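Local atomic coordinates of 1H-3-hydroxy-4-oxoquinoline 2,4-dioxygenase (Pseudomonas putida, PDB entry 3IBT), a protein that catalyses the cofactor-free cleavage of 3-hydroxy-1H-quinolin-4-one by dioxygen, giving N-formylanthranilate and carbon monoxide in the degradation of oxoquinolines. Residues Y13-D18 with D47-C52; L24-G29 with N39-L44; I119-Q124 with G193-R198; R198-P203 with H231-P236; S65-S70 with A181-E186. One frame throughout, in Å; residues are numbered along the deposited sequence.

Contact 1: residues Y13-D18 with D47-C52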
# COMPACT_ATOMS: atom_id res chain seq x y z
N TYR A 13 0.93 -12.16 10.52
CA TYR A 13 1.44 -10.80 10.68
C TYR A 13 2.69 -10.75 11.54
O TYR A 13 2.83 -11.54 12.48
CB TYR A 13 0.36 -9.85 11.21
CG TYR A 13 0.11 -9.91 12.71
CD1 TYR A 13 0.83 -9.10 13.59
CD2 TYR A 13 -0.84 -10.78 13.25
CE1 TYR A 13 0.61 -9.15 14.98
CE2 TYR A 13 -1.06 -10.83 14.66
CZ TYR A 13 -0.32 -10.01 15.50
OH TYR A 13 -0.51 -10.03 16.84
N SER A 14 3.60 -9.84 11.21
CA SER A 14 4.84 -9.65 12.00
C SER A 14 4.69 -8.48 12.94
O SER A 14 3.94 -7.52 12.67
CB SER A 14 6.08 -9.45 11.11
OG SER A 14 6.11 -8.14 10.54
N GLU A 15 5.40 -8.58 14.06
CA GLU A 15 5.35 -7.57 15.07
C GLU A 15 6.76 -7.27 15.46
O GLU A 15 7.57 -8.19 15.66
CB GLU A 15 4.57 -8.07 16.26
CG GLU A 15 3.78 -6.99 16.94
CD GLU A 15 2.97 -7.55 18.10
OE1 GLU A 15 3.21 -8.72 18.53
OE2 GLU A 15 2.08 -6.82 18.60
N SER A 16 7.06 -5.98 15.56
CA SER A 16 8.41 -5.55 15.83
C SER A 16 8.41 -4.27 16.63
O SER A 16 8.01 -3.23 16.13
CB SER A 16 9.18 -5.40 14.52
OG SER A 16 9.70 -6.66 14.14
N GLY A 17 8.85 -4.35 17.87
CA GLY A 17 8.91 -3.18 18.70
C GLY A 17 8.21 -3.41 20.01
O GLY A 17 7.74 -4.53 20.34
N ASP A 18 8.15 -2.33 20.77
CA ASP A 18 7.57 -2.29 22.09
C ASP A 18 6.05 -2.08 21.99
O ASP A 18 5.62 -1.01 21.56
CB ASP A 18 8.21 -1.14 22.85
CG ASP A 18 7.77 -1.06 24.27
OD1 ASP A 18 6.75 -1.70 24.63
OD2 ASP A 18 8.46 -0.35 25.03
N ASP A 47 10.91 3.41 17.48
CA ASP A 47 9.98 4.46 17.90
C ASP A 47 8.57 3.98 18.04
O ASP A 47 7.85 4.40 18.94
CB ASP A 47 9.99 5.61 16.91
CG ASP A 47 11.36 6.20 16.75
OD1 ASP A 47 12.11 6.15 17.73
OD2 ASP A 47 11.69 6.71 15.65
N PHE A 48 8.21 3.06 17.17
CA PHE A 48 6.86 2.59 17.05
C PHE A 48 6.72 1.12 17.36
O PHE A 48 7.69 0.38 17.32
CB PHE A 48 6.46 2.75 15.64
CG PHE A 48 6.50 4.14 15.18
CD1 PHE A 48 7.62 4.64 14.55
CD2 PHE A 48 5.39 4.96 15.34
CE1 PHE A 48 7.64 5.91 14.10
CE2 PHE A 48 5.41 6.24 14.89
CZ PHE A 48 6.53 6.72 14.28
N HIS A 49 5.49 0.70 17.64
CA HIS A 49 5.10 -0.71 17.71
C HIS A 49 4.68 -1.07 16.29
O HIS A 49 3.70 -0.50 15.79
CB HIS A 49 3.93 -0.84 18.71
CG HIS A 49 3.31 -2.20 18.77
ND1 HIS A 49 2.06 -2.41 19.31
CD2 HIS A 49 3.77 -3.41 18.38
CE1 HIS A 49 1.77 -3.70 19.24
NE2 HIS A 49 2.78 -4.33 18.68
N VAL A 50 5.40 -1.96 15.62
CA VAL A 50 5.20 -2.07 14.16
C VAL A 50 4.65 -3.39 13.69
O VAL A 50 5.33 -4.42 13.79
CB VAL A 50 6.47 -1.79 13.37
CG1 VAL A 50 6.23 -2.04 11.91
CG2 VAL A 50 6.96 -0.37 13.61
N ILE A 51 3.44 -3.33 13.12
CA ILE A 51 2.74 -4.52 12.64
C ILE A 51 2.70 -4.60 11.11
O ILE A 51 2.04 -3.78 10.49
CB ILE A 51 1.29 -4.56 13.16
CG1 ILE A 51 1.20 -4.11 14.62
CG2 ILE A 51 0.72 -5.94 12.94
CD1 ILE A 51 0.35 -5.03 15.56
N CYS A 52 3.38 -5.56 10.51
CA CYS A 52 3.26 -5.73 9.08
C CYS A 52 2.35 -6.93 8.79
O CYS A 52 2.80 -8.07 8.87
CB CYS A 52 4.62 -5.92 8.42
SG CYS A 52 5.75 -4.55 8.65
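The antiparallel pairing of Ser14 and Ser16 with Cys52 and Val50 shows how the early strands of an alpha/beta-hydrolase sheet are joined. Both are hydrogen-bonded pairs: Ser14 N gives a nearly straight bond to Cys52 O (3.0 Å, 171°), and Ser16 N reaches Val50 O at 2.9 Å. Between them Glu15 and Ile51 form a non-hydrogen-bonded pair, with CA-H...O contacts lending support. On the face of Glu15, a side-chain bond reinforces the backbone. His49 NE2 donates to Glu15 OE2 (2.6 Å), which lies in the imidazole plane but is approached on its anti side and from well out of the carboxylate plane, the carboxylate being turned 37° from the ring. With CG anti to the backbone N (chi1 173°), the ring of His49 swings towards the glutamate, while Thr23 engages ND1. A leucine in place of His49 would probably leave the Glu15 carboxylate without this donor and more dependent on Lys84, its salt-bridge partner. On the same face Ile51 CG2 packs against Tyr13 CD1. Strand 49-53 is flanked on its other edge by strand 23-27, hydrogen-bonded in parallel, while Tyr13 meets Phe80 of helix 70-83 edge-to-face.

Contact 2: residues L24-G29 with N39-L44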
# COMPACT_ATOMS: atom_id res chain seq x y z
N LEU A 24 1.75 1.40 14.70
CA LEU A 24 1.92 1.82 13.32
C LEU A 24 1.80 0.59 12.46
O LEU A 24 2.57 -0.36 12.63
CB LEU A 24 3.32 2.38 13.14
CG LEU A 24 3.53 3.47 12.09
CD1 LEU A 24 5.01 3.83 12.00
CD2 LEU A 24 3.04 3.04 10.76
N PHE A 25 0.86 0.59 11.53
CA PHE A 25 0.67 -0.55 10.65
C PHE A 25 1.40 -0.34 9.33
O PHE A 25 1.28 0.75 8.70
CB PHE A 25 -0.81 -0.75 10.34
CG PHE A 25 -1.56 -1.52 11.37
CD1 PHE A 25 -2.25 -0.86 12.37
CD2 PHE A 25 -1.60 -2.91 11.31
CE1 PHE A 25 -2.97 -1.58 13.36
CE2 PHE A 25 -2.32 -3.67 12.29
CZ PHE A 25 -3.01 -3.01 13.32
N LEU A 26 2.15 -1.36 8.91
CA LEU A 26 2.75 -1.32 7.59
C LEU A 26 2.03 -2.24 6.61
O LEU A 26 2.23 -3.45 6.67
CB LEU A 26 4.25 -1.63 7.67
CG LEU A 26 5.22 -0.58 8.23
CD1 LEU A 26 6.62 -0.83 7.68
CD2 LEU A 26 4.81 0.86 7.92
N LEU A 27 1.21 -1.66 5.71
CA LEU A 27 0.29 -2.41 4.80
C LEU A 27 0.71 -2.41 3.35
O LEU A 27 0.83 -1.35 2.73
CB LEU A 27 -1.12 -1.80 4.83
CG LEU A 27 -1.81 -1.55 6.17
CD1 LEU A 27 -3.03 -0.58 6.03
CD2 LEU A 27 -2.19 -2.88 6.80
N SER A 28 0.88 -3.59 2.77
CA SER A 28 1.38 -3.69 1.38
C SER A 28 0.36 -3.44 0.20
O SER A 28 -0.81 -3.13 0.40
CB SER A 28 2.04 -5.05 1.21
OG SER A 28 1.07 -5.94 0.73
N GLY A 29 0.82 -3.59 -1.04
CA GLY A 29 -0.10 -3.66 -2.16
C GLY A 29 -0.56 -5.08 -2.36
O GLY A 29 -0.24 -5.97 -1.54
N ASN A 39 13.23 -3.84 4.98
CA ASN A 39 14.28 -2.84 5.26
C ASN A 39 13.76 -1.74 6.14
O ASN A 39 14.46 -1.31 7.04
CB ASN A 39 14.89 -2.24 3.99
CG ASN A 39 15.65 -3.25 3.16
OD1 ASN A 39 16.15 -4.28 3.68
ND2 ASN A 39 15.75 -2.98 1.85
N LEU A 40 12.52 -1.35 5.94
CA LEU A 40 11.94 -0.20 6.64
C LEU A 40 11.51 -0.49 8.09
O LEU A 40 11.66 0.34 8.99
CB LEU A 40 10.80 0.37 5.80
CG LEU A 40 9.77 1.23 6.46
CD1 LEU A 40 10.45 2.47 7.00
CD2 LEU A 40 8.79 1.53 5.42
N ALA A 41 10.99 -1.68 8.32
CA ALA A 41 10.47 -2.04 9.63
C ALA A 41 11.52 -2.04 10.71
O ALA A 41 11.28 -1.42 11.74
CB ALA A 41 9.72 -3.37 9.60
N PRO A 42 12.68 -2.71 10.52
CA PRO A 42 13.63 -2.70 11.65
C PRO A 42 14.04 -1.29 12.05
O PRO A 42 14.35 -1.08 13.20
CB PRO A 42 14.82 -3.49 11.12
CG PRO A 42 14.22 -4.40 10.11
CD PRO A 42 13.24 -3.49 9.40
N LEU A 43 13.97 -0.34 11.13
CA LEU A 43 14.27 1.04 11.45
C LEU A 43 13.18 1.63 12.35
O LEU A 43 13.49 2.21 13.40
CB LEU A 43 14.46 1.89 10.19
CG LEU A 43 15.52 1.44 9.17
CD1 LEU A 43 15.70 2.43 8.05
CD2 LEU A 43 16.86 1.17 9.86
N LEU A 44 11.91 1.47 11.97
CA LEU A 44 10.82 2.05 12.75
C LEU A 44 10.57 1.30 14.06
O LEU A 44 9.69 1.72 14.84
CB LEU A 44 9.52 2.07 11.94
CG LEU A 44 9.48 2.78 10.58
CD1 LEU A 44 8.21 2.44 9.79
CD2 LEU A 44 9.63 4.28 10.74
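Leu26 lies at the heart of this contact, sending its two methyl groups to opposite ends of the short, weakly bonded helix 40-44: CD1 meets Leu40 CD2 at 3.9 Å, and CD2 meets Leu44 CD1 at 4.2 Å. Its CG stands anti to the carbonyl carbon (chi1 -74°), which directs the branch off the strand towards the helix. Leu24 completes the close-set part, its CD1 touching Leu44 CD1 at 4.1 Å with the two side chains crossing at about a right angle. The looser part begins at Ala41, whose CB approaches Leu26 CD1 at 4.4 Å; this residue is partly exposed, and the helix turns Pro42 to solvent. Strand and helix run nearly antiparallel, 10.8 Å between axes, as the first two members of a beta-alpha-beta unit completed by strand 49-53. Val254 and Ala255 of helix 251-261 add to the cover around Leu40. Because the meeting groups are all aliphatic, the fit depends on complementary shape and exclusion of water, with no directional bond between the two segments.

Contact 3: residues I119-Q124 with G193-R198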
# COMPACT_ATOMS: atom_id res chain seq x y z
N ILE A 119 2.12 5.38 0.02
CA ILE A 119 3.40 5.34 -0.64
C ILE A 119 3.19 4.90 -2.08
O ILE A 119 2.64 3.84 -2.34
CB ILE A 119 4.37 4.39 0.08
CG1 ILE A 119 4.59 4.87 1.51
CG2 ILE A 119 5.68 4.29 -0.65
CD1 ILE A 119 5.49 4.00 2.32
N ASP A 120 3.61 5.72 -3.03
CA ASP A 120 3.65 5.29 -4.40
C ASP A 120 2.34 4.74 -4.90
O ASP A 120 2.28 3.66 -5.50
CB ASP A 120 4.79 4.31 -4.69
CG ASP A 120 5.56 4.73 -5.93
OD1 ASP A 120 6.72 5.17 -5.77
OD2 ASP A 120 4.99 4.72 -7.07
N TRP A 121 1.29 5.53 -4.65
CA TRP A 121 -0.05 5.36 -5.15
C TRP A 121 -0.21 6.29 -6.34
O TRP A 121 -0.02 7.52 -6.20
CB TRP A 121 -0.96 5.91 -4.10
CG TRP A 121 -2.35 5.46 -4.19
CD1 TRP A 121 -2.83 4.43 -4.92
CD2 TRP A 121 -3.44 5.98 -3.45
NE1 TRP A 121 -4.15 4.29 -4.70
CE2 TRP A 121 -4.56 5.22 -3.78
CE3 TRP A 121 -3.58 7.03 -2.53
CZ2 TRP A 121 -5.82 5.45 -3.24
CZ3 TRP A 121 -4.84 7.26 -1.96
CH2 TRP A 121 -5.95 6.47 -2.32
N LEU A 122 -0.57 5.73 -7.50
CA LEU A 122 -0.70 6.49 -8.74
C LEU A 122 -1.94 7.38 -8.70
O LEU A 122 -3.08 6.92 -8.83
CB LEU A 122 -0.71 5.54 -9.93
CG LEU A 122 -0.87 6.09 -11.35
CD1 LEU A 122 0.35 6.86 -11.85
CD2 LEU A 122 -1.21 4.93 -12.27
N LEU A 123 -1.69 8.67 -8.49
CA LEU A 123 -2.78 9.56 -8.15
C LEU A 123 -3.73 9.80 -9.32
O LEU A 123 -4.89 10.24 -9.11
CB LEU A 123 -2.24 10.88 -7.64
CG LEU A 123 -1.46 10.70 -6.36
CD1 LEU A 123 -0.82 12.02 -6.01
CD2 LEU A 123 -2.28 10.20 -5.19
N GLN A 124 -3.31 9.46 -10.53
CA GLN A 124 -4.13 9.72 -11.66
C GLN A 124 -3.89 8.64 -12.72
O GLN A 124 -2.74 8.42 -13.12
CB GLN A 124 -3.70 11.08 -12.14
CG GLN A 124 -4.73 11.76 -12.94
CD GLN A 124 -4.84 13.22 -12.54
OE1 GLN A 124 -5.41 13.52 -11.47
NE2 GLN A 124 -4.31 14.14 -13.39
N GLY A 193 -12.69 7.48 -9.80
CA GLY A 193 -12.03 8.25 -10.84
C GLY A 193 -10.54 8.16 -10.57
O GLY A 193 -9.80 7.69 -11.43
N SER A 194 -10.10 8.57 -9.38
CA SER A 194 -8.70 8.56 -9.07
C SER A 194 -8.55 8.60 -7.59
O SER A 194 -9.45 9.08 -6.89
CB SER A 194 -8.08 9.86 -9.61
OG SER A 194 -8.67 10.94 -8.93
N PRO A 195 -7.40 8.16 -7.09
CA PRO A 195 -7.03 8.48 -5.72
C PRO A 195 -7.32 9.92 -5.33
O PRO A 195 -7.86 10.15 -4.27
CB PRO A 195 -5.56 8.24 -5.72
CG PRO A 195 -5.37 7.17 -6.64
CD PRO A 195 -6.38 7.33 -7.74
N LEU A 196 -6.98 10.90 -6.16
CA LEU A 196 -7.27 12.29 -5.77
C LEU A 196 -8.76 12.59 -5.51
O LEU A 196 -9.08 13.33 -4.56
CB LEU A 196 -6.74 13.27 -6.81
CG LEU A 196 -5.22 13.36 -6.78
CD1 LEU A 196 -4.78 13.77 -8.20
CD2 LEU A 196 -4.71 14.32 -5.65
N ASP A 197 -9.65 12.06 -6.34
CA ASP A 197 -11.08 12.22 -6.15
C ASP A 197 -11.54 11.45 -4.95
O ASP A 197 -12.33 11.94 -4.15
CB ASP A 197 -11.85 11.72 -7.36
CG ASP A 197 -11.65 12.59 -8.59
OD1 ASP A 197 -10.76 13.44 -8.57
OD2 ASP A 197 -12.40 12.43 -9.58
N ARG A 198 -11.08 10.21 -4.82
CA ARG A 198 -11.36 9.46 -3.61
C ARG A 198 -11.18 10.34 -2.36
O ARG A 198 -12.13 10.54 -1.60
CB ARG A 198 -10.47 8.21 -3.56
CG ARG A 198 -10.55 7.41 -2.32
CD ARG A 198 -11.95 7.15 -1.97
NE ARG A 198 -12.12 6.09 -0.98
CZ ARG A 198 -12.94 6.21 0.06
NH1 ARG A 198 -13.08 5.21 0.93
NH2 ARG A 198 -13.63 7.34 0.22
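Pro195, the first residue of helix 195-200, packs its ring against Trp121, in the loop that follows strand 115-119 of this alpha/beta-hydrolase fold. CB of the proline stands over the centre of the six-membered ring of the indole, 3.6 Å from its centroid and only 5° off the normal, a well-centred CH-pi contact; CG lies over the same face, towards CE2. Chi1 of Trp121 (-161°) sets CG roughly opposite the backbone N and so extends the indole to the proline, while Trp99 meets the indole edge-to-face. Leu123 wedges in beside this pair: its CD2 touches Pro195 CB at 3.9 Å and its CB meets Leu196 CD1, also at 3.9 Å. Leu196 thus covers the outer part of the loop, where its CD1 also reaches the amide oxygen of Gln124. The loop matters because it carries Asp120, which probably raises the basicity of the active-site His244; the packing joins its downstream residues to the start of the helix. There the helix is closed by its own N-cap, Ser194, whose OG accepts from Asp197 N at 3.0 Å with an N-H...O angle of 164°.

Contact 4: residues R198-P203 with H231-P236. Unlike the reference sequence in segment 198-203: Asp200 (reference Glu).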
# COMPACT_ATOMS: atom_id res chain seq x y z
N ARG A 198 -11.08 10.21 -4.82
CA ARG A 198 -11.36 9.46 -3.61
C ARG A 198 -11.18 10.34 -2.36
O ARG A 198 -12.13 10.54 -1.60
CB ARG A 198 -10.47 8.21 -3.56
CG ARG A 198 -10.55 7.41 -2.32
CD ARG A 198 -11.95 7.15 -1.97
NE ARG A 198 -12.12 6.09 -0.98
CZ ARG A 198 -12.94 6.21 0.06
NH1 ARG A 198 -13.08 5.21 0.93
NH2 ARG A 198 -13.63 7.34 0.22
N MSE A 199 -9.98 10.90 -2.21
CA MSE A 199 -9.55 11.63 -1.03
C MSE A 199 -10.34 12.91 -0.88
O MSE A 199 -10.82 13.24 0.22
CB MSE A 199 -8.03 11.92 -1.09
CG MSE A 199 -7.14 10.68 -0.89
SE MSE A 199 -5.14 10.89 -0.93
CE MSE A 199 -4.84 11.32 -2.87
N ASP A 200 -10.51 13.61 -1.99
CA ASP A 200 -11.25 14.84 -2.00
C ASP A 200 -12.74 14.63 -1.54
O ASP A 200 -13.43 15.58 -1.19
CB ASP A 200 -11.14 15.43 -3.40
CG ASP A 200 -11.14 16.99 -3.42
OD1 ASP A 200 -11.41 17.61 -2.34
OD2 ASP A 200 -10.88 17.58 -4.52
N SER A 201 -13.20 13.39 -1.49
CA SER A 201 -14.60 13.15 -1.18
C SER A 201 -14.81 12.59 0.20
O SER A 201 -15.93 12.21 0.56
CB SER A 201 -15.22 12.21 -2.21
OG SER A 201 -14.85 10.88 -1.91
N LEU A 202 -13.75 12.49 0.99
CA LEU A 202 -13.94 12.21 2.41
C LEU A 202 -14.61 13.45 3.03
O LEU A 202 -14.29 14.59 2.65
CB LEU A 202 -12.63 11.88 3.11
CG LEU A 202 -11.67 10.86 2.51
CD1 LEU A 202 -10.33 11.07 3.08
CD2 LEU A 202 -12.09 9.49 2.83
N PRO A 203 -15.59 13.22 3.92
CA PRO A 203 -16.29 14.34 4.63
C PRO A 203 -15.38 15.16 5.57
O PRO A 203 -15.58 16.37 5.74
CB PRO A 203 -17.38 13.63 5.43
CG PRO A 203 -16.93 12.18 5.52
CD PRO A 203 -16.14 11.90 4.27
N HIS A 231 -4.89 22.30 -1.32
CA HIS A 231 -5.55 21.44 -0.38
C HIS A 231 -4.62 21.12 0.78
O HIS A 231 -3.84 20.16 0.66
CB HIS A 231 -5.85 20.17 -1.13
CG HIS A 231 -6.83 20.34 -2.24
ND1 HIS A 231 -8.20 20.29 -2.05
CD2 HIS A 231 -6.64 20.54 -3.56
CE1 HIS A 231 -8.81 20.45 -3.20
NE2 HIS A 231 -7.89 20.60 -4.14
N SER A 232 -4.67 21.89 1.88
CA SER A 232 -3.61 21.74 2.92
C SER A 232 -3.62 20.48 3.83
O SER A 232 -2.79 20.32 4.74
CB SER A 232 -3.39 23.05 3.72
OG SER A 232 -4.58 23.50 4.32
N TRP A 233 -4.53 19.56 3.54
CA TRP A 233 -4.53 18.26 4.16
C TRP A 233 -3.61 17.32 3.37
O TRP A 233 -3.48 16.12 3.74
CB TRP A 233 -5.95 17.69 4.23
CG TRP A 233 -6.67 17.72 2.92
CD1 TRP A 233 -7.47 18.72 2.45
CD2 TRP A 233 -6.64 16.71 1.90
NE1 TRP A 233 -7.94 18.41 1.19
CE2 TRP A 233 -7.44 17.18 0.83
CE3 TRP A 233 -6.02 15.47 1.78
CZ2 TRP A 233 -7.65 16.46 -0.34
CZ3 TRP A 233 -6.22 14.74 0.60
CH2 TRP A 233 -7.04 15.24 -0.44
N PHE A 234 -2.99 17.84 2.29
CA PHE A 234 -2.13 17.02 1.40
C PHE A 234 -0.65 17.45 1.45
O PHE A 234 -0.32 18.64 1.52
CB PHE A 234 -2.70 16.96 -0.04
CG PHE A 234 -2.08 15.90 -0.92
CD1 PHE A 234 -2.39 14.56 -0.78
CD2 PHE A 234 -1.21 16.25 -1.93
CE1 PHE A 234 -1.79 13.58 -1.59
CE2 PHE A 234 -0.63 15.26 -2.75
CZ PHE A 234 -0.92 13.94 -2.58
N HIS A 235 0.22 16.45 1.47
CA HIS A 235 1.63 16.59 1.79
C HIS A 235 2.41 15.55 0.97
O HIS A 235 2.74 14.45 1.46
CB HIS A 235 1.85 16.31 3.28
CG HIS A 235 1.05 17.18 4.19
ND1 HIS A 235 1.31 18.52 4.37
CD2 HIS A 235 -0.00 16.89 4.99
CE1 HIS A 235 0.44 19.03 5.22
NE2 HIS A 235 -0.37 18.06 5.61
N PRO A 236 2.72 15.90 -0.28
CA PRO A 236 3.55 15.01 -1.08
C PRO A 236 5.00 15.04 -0.56
O PRO A 236 5.45 16.06 -0.02
CB PRO A 236 3.45 15.62 -2.47
CG PRO A 236 3.00 17.02 -2.27
CD PRO A 236 2.40 17.18 -0.95
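The backbones of Met199 and Phe234 stay well apart, their CA atoms 9.5 Å from each other, as the end of helix 195-200 faces the type I turn His231-Phe234 that leads into the outermost strand, 234-238. Side chains bridge the interval. Met199, here selenomethionine, uses both ends of its chain: CB rests against Trp233 CH2 at 3.5 Å, and the terminal CE reaches Phe234 CE1 at 4.0 Å. The chain runs straight through chi2 and bends at chi3 (-69°), turning the methyl towards the phenyl ring. The selenium lies 5.5 Å from the centroid of that ring and obliquely to it, a Met-aromatic contact. Trp233 brings the far corner of its indole, CH2 and CZ3, to the helix. Further out, Asp200, a glutamate in the reference sequence, places OD2 3.8 Å from His231 CE1, with carboxylate and imidazole planes almost perpendicular. Phe227 of helix 218-230 stacks on His231 and meets Phe234 edge-to-face, tying the turn to a third element. The chemistry therefore grades from the buried selenomethionine and Phe234, through the partly exposed Trp233, to a polar edge, where aspartate and histidine are neighbours rather than bonded partners; any attraction between them would probably depend on protonation of the imidazole.

Contact 5: residues S65-S70 with A181-E186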
# COMPACT_ATOMS: atom_id res chain seq x y z
N SER A 65 -10.26 -19.22 -0.54
CA SER A 65 -11.50 -18.79 0.06
C SER A 65 -12.10 -18.00 -1.08
O SER A 65 -11.49 -17.92 -2.16
CB SER A 65 -11.28 -17.87 1.27
OG SER A 65 -12.53 -17.37 1.79
N GLY A 66 -13.29 -17.44 -0.86
CA GLY A 66 -13.96 -16.69 -1.91
C GLY A 66 -13.06 -15.61 -2.43
O GLY A 66 -12.08 -15.22 -1.78
N ASP A 67 -13.35 -15.15 -3.64
CA ASP A 67 -12.72 -13.93 -4.08
C ASP A 67 -13.36 -12.88 -3.17
O ASP A 67 -14.27 -13.21 -2.37
CB ASP A 67 -12.95 -13.69 -5.58
CG ASP A 67 -14.07 -12.71 -5.84
OD1 ASP A 67 -15.24 -13.13 -5.83
OD2 ASP A 67 -13.76 -11.52 -6.05
N PHE A 68 -12.89 -11.63 -3.28
CA PHE A 68 -13.30 -10.58 -2.34
C PHE A 68 -13.10 -9.17 -2.90
O PHE A 68 -12.43 -8.98 -3.92
CB PHE A 68 -12.55 -10.75 -0.99
CG PHE A 68 -11.07 -10.99 -1.15
CD1 PHE A 68 -10.18 -9.91 -1.35
CD2 PHE A 68 -10.55 -12.28 -1.15
CE1 PHE A 68 -8.79 -10.13 -1.52
CE2 PHE A 68 -9.18 -12.51 -1.32
CZ PHE A 68 -8.30 -11.43 -1.52
N ASP A 69 -13.72 -8.20 -2.23
CA ASP A 69 -13.56 -6.78 -2.55
C ASP A 69 -12.33 -6.23 -1.82
O ASP A 69 -11.88 -6.78 -0.77
CB ASP A 69 -14.77 -5.94 -2.04
CG ASP A 69 -15.97 -5.86 -3.03
OD1 ASP A 69 -15.80 -5.64 -4.27
OD2 ASP A 69 -17.12 -5.95 -2.55
N SER A 70 -11.82 -5.14 -2.38
CA SER A 70 -10.93 -4.19 -1.71
C SER A 70 -11.58 -3.64 -0.43
O SER A 70 -10.88 -3.14 0.48
CB SER A 70 -10.58 -3.02 -2.67
OG SER A 70 -10.38 -1.79 -1.98
N ALA A 181 -6.41 -8.78 -8.31
CA ALA A 181 -5.77 -7.53 -8.05
C ALA A 181 -6.15 -6.52 -9.13
O ALA A 181 -6.47 -5.35 -8.85
CB ALA A 181 -4.28 -7.73 -8.01
N CYS A 182 -6.14 -7.00 -10.36
CA CYS A 182 -6.43 -6.14 -11.47
C CYS A 182 -7.89 -5.78 -11.55
O CYS A 182 -8.23 -4.60 -11.72
CB CYS A 182 -5.86 -6.71 -12.76
SG CYS A 182 -4.05 -6.76 -12.57
N ARG A 183 -8.76 -6.75 -11.34
CA ARG A 183 -10.18 -6.46 -11.30
C ARG A 183 -10.42 -5.41 -10.24
O ARG A 183 -11.19 -4.46 -10.43
CB ARG A 183 -10.96 -7.68 -10.88
CG ARG A 183 -11.04 -8.83 -11.82
CD ARG A 183 -12.19 -9.65 -11.32
NE ARG A 183 -12.39 -9.39 -9.88
CZ ARG A 183 -12.23 -10.31 -8.93
NH1 ARG A 183 -11.87 -11.59 -9.24
NH2 ARG A 183 -12.45 -9.97 -7.65
N GLU A 184 -9.76 -5.59 -9.12
CA GLU A 184 -10.06 -4.74 -8.00
C GLU A 184 -9.55 -3.36 -8.15
O GLU A 184 -10.28 -2.42 -7.87
CB GLU A 184 -9.59 -5.36 -6.70
CG GLU A 184 -10.43 -6.56 -6.38
CD GLU A 184 -11.90 -6.23 -6.44
OE1 GLU A 184 -12.31 -5.14 -5.95
OE2 GLU A 184 -12.66 -7.06 -6.98
N ILE A 185 -8.30 -3.23 -8.58
CA ILE A 185 -7.69 -1.93 -8.76
C ILE A 185 -8.49 -1.18 -9.82
O ILE A 185 -8.90 -0.00 -9.64
CB ILE A 185 -6.21 -2.05 -9.20
CG1 ILE A 185 -5.34 -2.71 -8.11
CG2 ILE A 185 -5.64 -0.66 -9.59
CD1 ILE A 185 -3.94 -3.14 -8.58
N GLU A 186 -8.73 -1.92 -10.91
CA GLU A 186 -9.55 -1.45 -12.01
C GLU A 186 -10.86 -0.98 -11.42
O GLU A 186 -11.18 0.18 -11.56
CB GLU A 186 -9.78 -2.53 -13.06
CG GLU A 186 -9.75 -1.99 -14.50
CD GLU A 186 -10.17 -3.01 -15.59
OE1 GLU A 186 -10.70 -4.12 -15.27
OE2 GLU A 186 -9.99 -2.68 -16.80
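Arg183 NH2 is gripped by two carboxylates, Asp67 OD2 at 2.6 Å and Glu184 OE2 at 3.0 Å. The two grips differ in quality. Towards Glu184 the N-H points nearly straight (162°), the oxygen lies close to the guanidinium plane and offers its anti lone pair; towards Asp67 the hydrogen bond of the salt bridge is weak and bent (124°), with the carboxylate plane turned 85° from the guanidinium. The glutamate chain folds back at chi2, which keeps its carboxylate beside its neighbour on the helix. This salt-bridge network joins the loop between strand 49-53 and helix 70-83 to helix 175-192, one of the helices inserted between strands 115-119 and 207-212, where alpha/beta hydrolases commonly carry their cap. A leucine replacing Glu184 would probably cost the guanidinium its straighter bond, leaving the weak one to Asp67 and the group freer to turn. The other oxygen of Glu184, OE1, lies 3.6 Å from Ser70 N at the start of helix 70-83, whose positive end may ease its closeness to Asp69 OD1, 3.9 Å away. Phe68 turns from the network to a cation-pi contact with Arg180, close to Trp30, which probably binds substrate.

Contacts 2 and 3 are buried, whereas contacts 1, 4 and 5 each have an exposed margin, and the chemistry follows this division. Aliphatic packing dominates contact 2, and proline, leucine and indole fill contact 3; at the margins, contact 1 adds a histidine-carboxylate bond, contact 4 a loose aspartate-histidine approach and contact 5 salt bridges. Contacts 1 and 2 hold adjoining strands of one sheet, joined by backbone bonds such as that probable between Leu26 N and Ile51 O. Contact 3 lies across the chain's centre from contacts 1 and 2; it shares helix 195-200 with contact 4, and the two merge where Leu123 packs against Met199. Contact 5, touching none of the others, uses the preceding helix, 175-192.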